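Local coordinates for ribose-phosphate pyrophosphokinase (Thermus thermophilus, PDB 7PN0), which probably catalyses the transfer of pyrophosphate from ATP to ribose 5-phosphate, giving phosphoribosyl pyrophosphate (PRPP), the activated sugar for nucleotide synthesis, at residues Val52-Ser57 and Met71-Ala76; Asn162-Ala167 and Pro186-Asp191. One frame throughout, in Å; residues are numbered along the deposited sequence.

Interaction 1: Val52-Ser57 and Met71-Ala76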
loop_
_atom_site.group_PDB
_atom_site.type_symbol
_atom_site.label_atom_id
_atom_site.label_comp_id
_atom_site.label_asym_id
_atom_site.label_seq_id
_atom_site.Cartn_x
_atom_site.Cartn_y
_atom_site.Cartn_z
ATOM N N VAL A 52 14.697 16.814 6.827
ATOM C CA VAL A 52 13.895 18.038 6.717
ATOM C C VAL A 52 12.737 17.980 7.698
ATOM O O VAL A 52 12.064 16.940 7.850
ATOM C CB VAL A 52 13.517 18.444 5.277
ATOM C CG1 VAL A 52 14.270 17.810 4.163
ATOM C CG2 VAL A 52 12.080 18.843 5.029
ATOM N N PHE A 53 12.555 19.090 8.388
ATOM C CA PHE A 53 11.564 19.300 9.458
ATOM C C PHE A 53 10.707 20.489 9.038
ATOM O O PHE A 53 11.206 21.636 8.790
ATOM C CB PHE A 53 12.270 19.569 10.796
ATOM C CG PHE A 53 13.021 18.379 11.318
ATOM C CD1 PHE A 53 14.268 18.044 10.825
ATOM C CD2 PHE A 53 12.416 17.504 12.214
ATOM C CE1 PHE A 53 14.929 16.902 11.250
ATOM C CE2 PHE A 53 13.089 16.369 12.651
ATOM C CZ PHE A 53 14.347 16.081 12.172
ATOM N N ILE A 54 9.410 20.278 8.978
ATOM C CA ILE A 54 8.521 21.351 8.459
ATOM C C ILE A 54 7.591 21.686 9.591
ATOM O O ILE A 54 6.876 20.781 10.034
ATOM C CB ILE A 54 7.767 20.942 7.198
ATOM C CG1 ILE A 54 8.703 20.614 6.049
ATOM C CG2 ILE A 54 6.703 21.950 6.809
ATOM C CD1 ILE A 54 8.083 19.593 5.136
ATOM N N VAL A 55 7.604 22.941 10.026
ATOM C CA VAL A 55 6.761 23.403 11.167
ATOM C C VAL A 55 5.418 23.958 10.664
ATOM O O VAL A 55 5.355 24.961 9.912
ATOM C CB VAL A 55 7.520 24.442 12.012
ATOM C CG1 VAL A 55 6.769 24.839 13.250
ATOM C CG2 VAL A 55 8.902 23.937 12.399
ATOM N N GLN A 56 4.332 23.441 11.209
ATOM C CA GLN A 56 2.974 23.998 10.934
ATOM C C GLN A 56 2.041 23.637 12.074
ATOM O O GLN A 56 1.938 22.444 12.393
ATOM C CB GLN A 56 2.426 23.459 9.617
ATOM C CG GLN A 56 1.149 24.165 9.197
ATOM C CD GLN A 56 1.453 25.398 8.387
ATOM O OE1 GLN A 56 2.116 26.337 8.845
ATOM N NE2 GLN A 56 1.006 25.386 7.152
ATOM N N SER A 57 1.384 24.642 12.675
ATOM C CA SER A 57 0.310 24.430 13.674
ATOM C C SER A 57 -1.040 24.589 12.983
ATOM O O SER A 57 -1.144 25.343 11.987
ATOM C CB SER A 57 0.454 25.331 14.876
ATOM O OG SER A 57 1.492 24.855 15.695
ATOM N N MET A 71 1.324 19.895 1.054
ATOM C CA MET A 71 2.076 20.292 -0.167
ATOM C C MET A 71 3.586 20.467 0.135
ATOM O O MET A 71 4.402 20.037 -0.675
ATOM C CB MET A 71 1.499 21.595 -0.711
ATOM C CG MET A 71 0.191 21.425 -1.302
ATOM S SD MET A 71 -0.489 22.997 -1.848
ATOM C CE MET A 71 0.589 23.348 -3.225
ATOM N N MET A 72 3.976 21.005 1.297
ATOM C CA MET A 72 5.424 21.153 1.642
ATOM C C MET A 72 6.058 19.786 1.898
ATOM O O MET A 72 7.184 19.563 1.478
ATOM C CB MET A 72 5.590 22.068 2.850
ATOM C CG MET A 72 5.311 23.495 2.510
ATOM S SD MET A 72 5.639 24.606 3.890
ATOM C CE MET A 72 7.416 24.540 3.882
ATOM N N VAL A 73 5.323 18.854 2.506
ATOM C CA VAL A 73 5.814 17.473 2.727
ATOM C C VAL A 73 5.975 16.789 1.375
ATOM O O VAL A 73 7.099 16.203 1.075
ATOM C CB VAL A 73 4.834 16.720 3.641
ATOM C CG1 VAL A 73 5.042 15.230 3.512
ATOM C CG2 VAL A 73 4.973 17.202 5.064
ATOM N N ASP A 74 4.938 16.885 0.553
ATOM C CA ASP A 74 4.954 16.332 -0.829
ATOM C C ASP A 74 6.160 16.846 -1.650
ATOM O O ASP A 74 6.889 16.041 -2.293
ATOM C CB ASP A 74 3.631 16.595 -1.518
ATOM C CG ASP A 74 3.621 16.032 -2.914
ATOM O OD1 ASP A 74 3.746 14.763 -3.064
ATOM O OD2 ASP A 74 3.531 16.852 -3.822
ATOM N N ALA A 75 6.311 18.162 -1.685
ATOM C CA ALA A 75 7.335 18.873 -2.472
ATOM C C ALA A 75 8.712 18.483 -1.927
ATOM O O ALA A 75 9.634 18.270 -2.743
ATOM C CB ALA A 75 7.071 20.351 -2.398
ATOM N N ALA A 76 8.856 18.320 -0.603
ATOM C CA ALA A 76 10.140 17.925 0.023
ATOM C C ALA A 76 10.505 16.534 -0.457
ATOM O O ALA A 76 11.703 16.354 -0.832
ATOM C CB ALA A 76 10.101 17.980 1.531
#
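The flat group in this contact is a peptide, not a ring: the Met72-Val73 unit takes the delta methyl of Ile54 over one face, with Ile54 CD1 3.8 Å from Met72 O and 3.9 Å from Val73 N. Met72 O already accepts from Ala76 N in the helix and from the hydroxyl of Tyr43. Ile54 divides its two branches: CG1 stands beside the backbone N (chi1 -61°) and carries CD1 to the peptide, which leaves CG2 anti to that N and facing the thioether, 4.0 Å from Met72 CE. Met72 bends at chi3 (72°) and crosses the isoleucine obliquely; CD1 also reaches Val73 CG2 at 3.9 Å. This is strand-on-helix packing inside a beta-alpha-beta crossover of the PRTase-like fold, helix 62-78 leading from strand 51-55 to its parallel neighbour 83-88, the segment axes 9.6 Å apart. With an alanine here both branches are gone, and the Met72 methyl would probably lose its partner while a gap opened above the peptide. Nearer the start of the strand, Val52 CG2 lies 4.1 Å from Ala76 CB, a single methyl being enough to meet the valine. Phe6 and Val41 also touch this layer, while Asp74 bonds Ser105 of a second subunit.

Interaction 2: Asn162-Ala167 and Pro186-Asp191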
loop_
_atom_site.group_PDB
_atom_site.type_symbol
_atom_site.label_atom_id
_atom_site.label_comp_id
_atom_site.label_asym_id
_atom_site.label_seq_id
_atom_site.Cartn_x
_atom_site.Cartn_y
_atom_site.Cartn_z
ATOM N N ASN A 162 0.358 28.067 49.772
ATOM C CA ASN A 162 -1.106 28.276 49.929
ATOM C C ASN A 162 -1.842 27.952 48.622
ATOM O O ASN A 162 -2.936 28.536 48.385
ATOM C CB ASN A 162 -1.368 29.714 50.395
ATOM C CG ASN A 162 -2.823 30.011 50.685
ATOM O OD1 ASN A 162 -3.297 31.117 50.410
ATOM N ND2 ASN A 162 -3.542 29.034 51.216
ATOM N N ALA A 163 -1.298 27.029 47.822
ATOM C CA ALA A 163 -1.816 26.704 46.470
ATOM C C ALA A 163 -2.502 25.334 46.488
ATOM O O ALA A 163 -2.122 24.459 47.312
ATOM C CB ALA A 163 -0.689 26.740 45.474
ATOM N N VAL A 164 -3.464 25.152 45.584
ATOM C CA VAL A 164 -4.106 23.834 45.334
ATOM C C VAL A 164 -4.360 23.709 43.827
ATOM O O VAL A 164 -4.746 24.684 43.196
ATOM C CB VAL A 164 -5.408 23.739 46.146
ATOM C CG1 VAL A 164 -6.356 24.864 45.800
ATOM C CG2 VAL A 164 -6.083 22.382 45.997
ATOM N N VAL A 165 -4.144 22.531 43.270
ATOM C CA VAL A 165 -4.501 22.251 41.860
ATOM C C VAL A 165 -5.959 21.754 41.827
ATOM O O VAL A 165 -6.312 20.827 42.580
ATOM C CB VAL A 165 -3.495 21.261 41.231
ATOM C CG1 VAL A 165 -3.836 20.952 39.783
ATOM C CG2 VAL A 165 -2.073 21.784 41.330
ATOM N N VAL A 166 -6.789 22.330 40.973
ATOM C CA VAL A 166 -8.224 21.978 40.905
ATOM C C VAL A 166 -8.502 21.409 39.518
ATOM O O VAL A 166 -8.187 22.102 38.531
ATOM C CB VAL A 166 -9.105 23.205 41.176
ATOM C CG1 VAL A 166 -10.578 22.842 41.103
ATOM C CG2 VAL A 166 -8.730 23.864 42.500
ATOM N N ALA A 167 -9.118 20.233 39.456
ATOM C CA ALA A 167 -9.758 19.743 38.212
ATOM C C ALA A 167 -11.225 20.154 38.219
ATOM O O ALA A 167 -11.932 19.840 39.170
ATOM C CB ALA A 167 -9.617 18.256 38.120
ATOM N N PRO A 186 -1.780 19.795 47.077
ATOM C CA PRO A 186 -2.994 19.006 47.144
ATOM C C PRO A 186 -3.755 19.150 45.823
ATOM O O PRO A 186 -3.556 20.125 45.125
ATOM C CB PRO A 186 -3.788 19.623 48.313
ATOM C CG PRO A 186 -3.270 21.050 48.420
ATOM C CD PRO A 186 -1.826 20.983 47.951
ATOM N N LEU A 187 -4.600 18.168 45.529
ATOM C CA LEU A 187 -5.464 18.115 44.324
ATOM C C LEU A 187 -6.906 18.209 44.785
ATOM O O LEU A 187 -7.252 17.497 45.717
ATOM C CB LEU A 187 -5.188 16.821 43.560
ATOM C CG LEU A 187 -5.952 16.625 42.258
ATOM C CD1 LEU A 187 -5.615 17.697 41.245
ATOM C CD2 LEU A 187 -5.666 15.244 41.680
ATOM N N ALA A 188 -7.693 19.112 44.216
ATOM C CA ALA A 188 -9.124 19.247 44.547
ATOM C C ALA A 188 -9.917 19.013 43.272
ATOM O O ALA A 188 -9.324 19.111 42.189
ATOM C CB ALA A 188 -9.406 20.601 45.137
ATOM N N PHE A 189 -11.212 18.752 43.414
ATOM C CA PHE A 189 -12.157 18.603 42.288
ATOM C C PHE A 189 -13.339 19.525 42.548
ATOM O O PHE A 189 -13.904 19.493 43.671
ATOM C CB PHE A 189 -12.569 17.133 42.119
ATOM C CG PHE A 189 -13.446 16.916 40.914
ATOM C CD1 PHE A 189 -14.811 17.113 40.972
ATOM C CD2 PHE A 189 -12.880 16.597 39.695
ATOM C CE1 PHE A 189 -15.597 16.992 39.832
ATOM C CE2 PHE A 189 -13.669 16.457 38.561
ATOM C CZ PHE A 189 -15.023 16.673 38.628
ATOM N N ILE A 190 -13.787 20.250 41.534
ATOM C CA ILE A 190 -14.994 21.101 41.680
ATOM C C ILE A 190 -16.017 20.664 40.626
ATOM O O ILE A 190 -15.775 20.793 39.413
ATOM C CB ILE A 190 -14.624 22.603 41.702
ATOM C CG1 ILE A 190 -15.810 23.471 42.148
ATOM C CG2 ILE A 190 -14.037 23.074 40.369
ATOM C CD1 ILE A 190 -15.425 24.905 42.586
ATOM N N ASP A 191 -17.071 19.997 41.095
ATOM C CA ASP A 191 -18.230 19.588 40.265
ATOM C C ASP A 191 -19.120 20.827 40.176
ATOM O O ASP A 191 -19.635 21.257 41.237
ATOM C CB ASP A 191 -18.915 18.349 40.858
ATOM C CG ASP A 191 -20.132 17.870 40.080
ATOM O OD1 ASP A 191 -20.095 17.885 38.832
ATOM O OD2 ASP A 191 -21.110 17.494 40.726
#
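Val165 and Ala167 turn their backbone polar groups toward the 186-191 strand, and four N-H...O bonds join the two in parallel register. Val165 N donates to Pro186 O at 3.1 Å. Ala188 N gives Val165 O a shorter bond, 2.7 Å, and a nearly straight one (167° at the hydrogen). Ala167 N then reaches Ala188 O and Ile190 N reaches Ala167 O, both at 3.0 Å. CA-H groups of Leu187, Val166 and Phe189 add weaker contacts to the same oxygens. On one face of the sheet Leu187 CD1 packs 4.0 Å from Val165 CG1, and the Phe189 ring, its CG anti to the backbone N (chi1 -175°), sets one face over Ala167 O, with CD2 at 3.4 Å. On the other face Ala188 fits its methyl beside Val164 CG2, and Val166 CG1 presses on Ile190 CG2 at 3.5 Å. Outside this shell, helix 173-183, the crossover of this beta-alpha-beta unit, covers Val165, Ala167 and Leu187; helix 225-236 backs Val166 and Ile190. Phe189 also meets Phe189 of a fourth subunit edge-to-face. The ladder uses no side-chain atom; apolar groups suit buried Val165, Val166, Ala188 and Ile190, and proline, lacking an N-H, can still open it through its oxygen.

In the fold
Interaction 1 and interaction 2 lie on opposite sides of the chain's centre, their own centres 41 Å apart and their nearest atoms about 25 Å apart, so they do not touch. Each belongs to a beta-alpha-beta unit of a different sheet: 52-57 with 71-76 fixes a helix on its strand, whereas 162-167 with 186-191 joins the two strands themselves. The strand paired with 51-55, 83-88, is followed in sequence by Ser92, Tyr93, Arg95 and Ser96 of the ADP pocket. In interaction 2 the Phe189 side chain is about 13 Å from a bound ADP and so does not contact it. Both also border other subunits of the six-chain assembly.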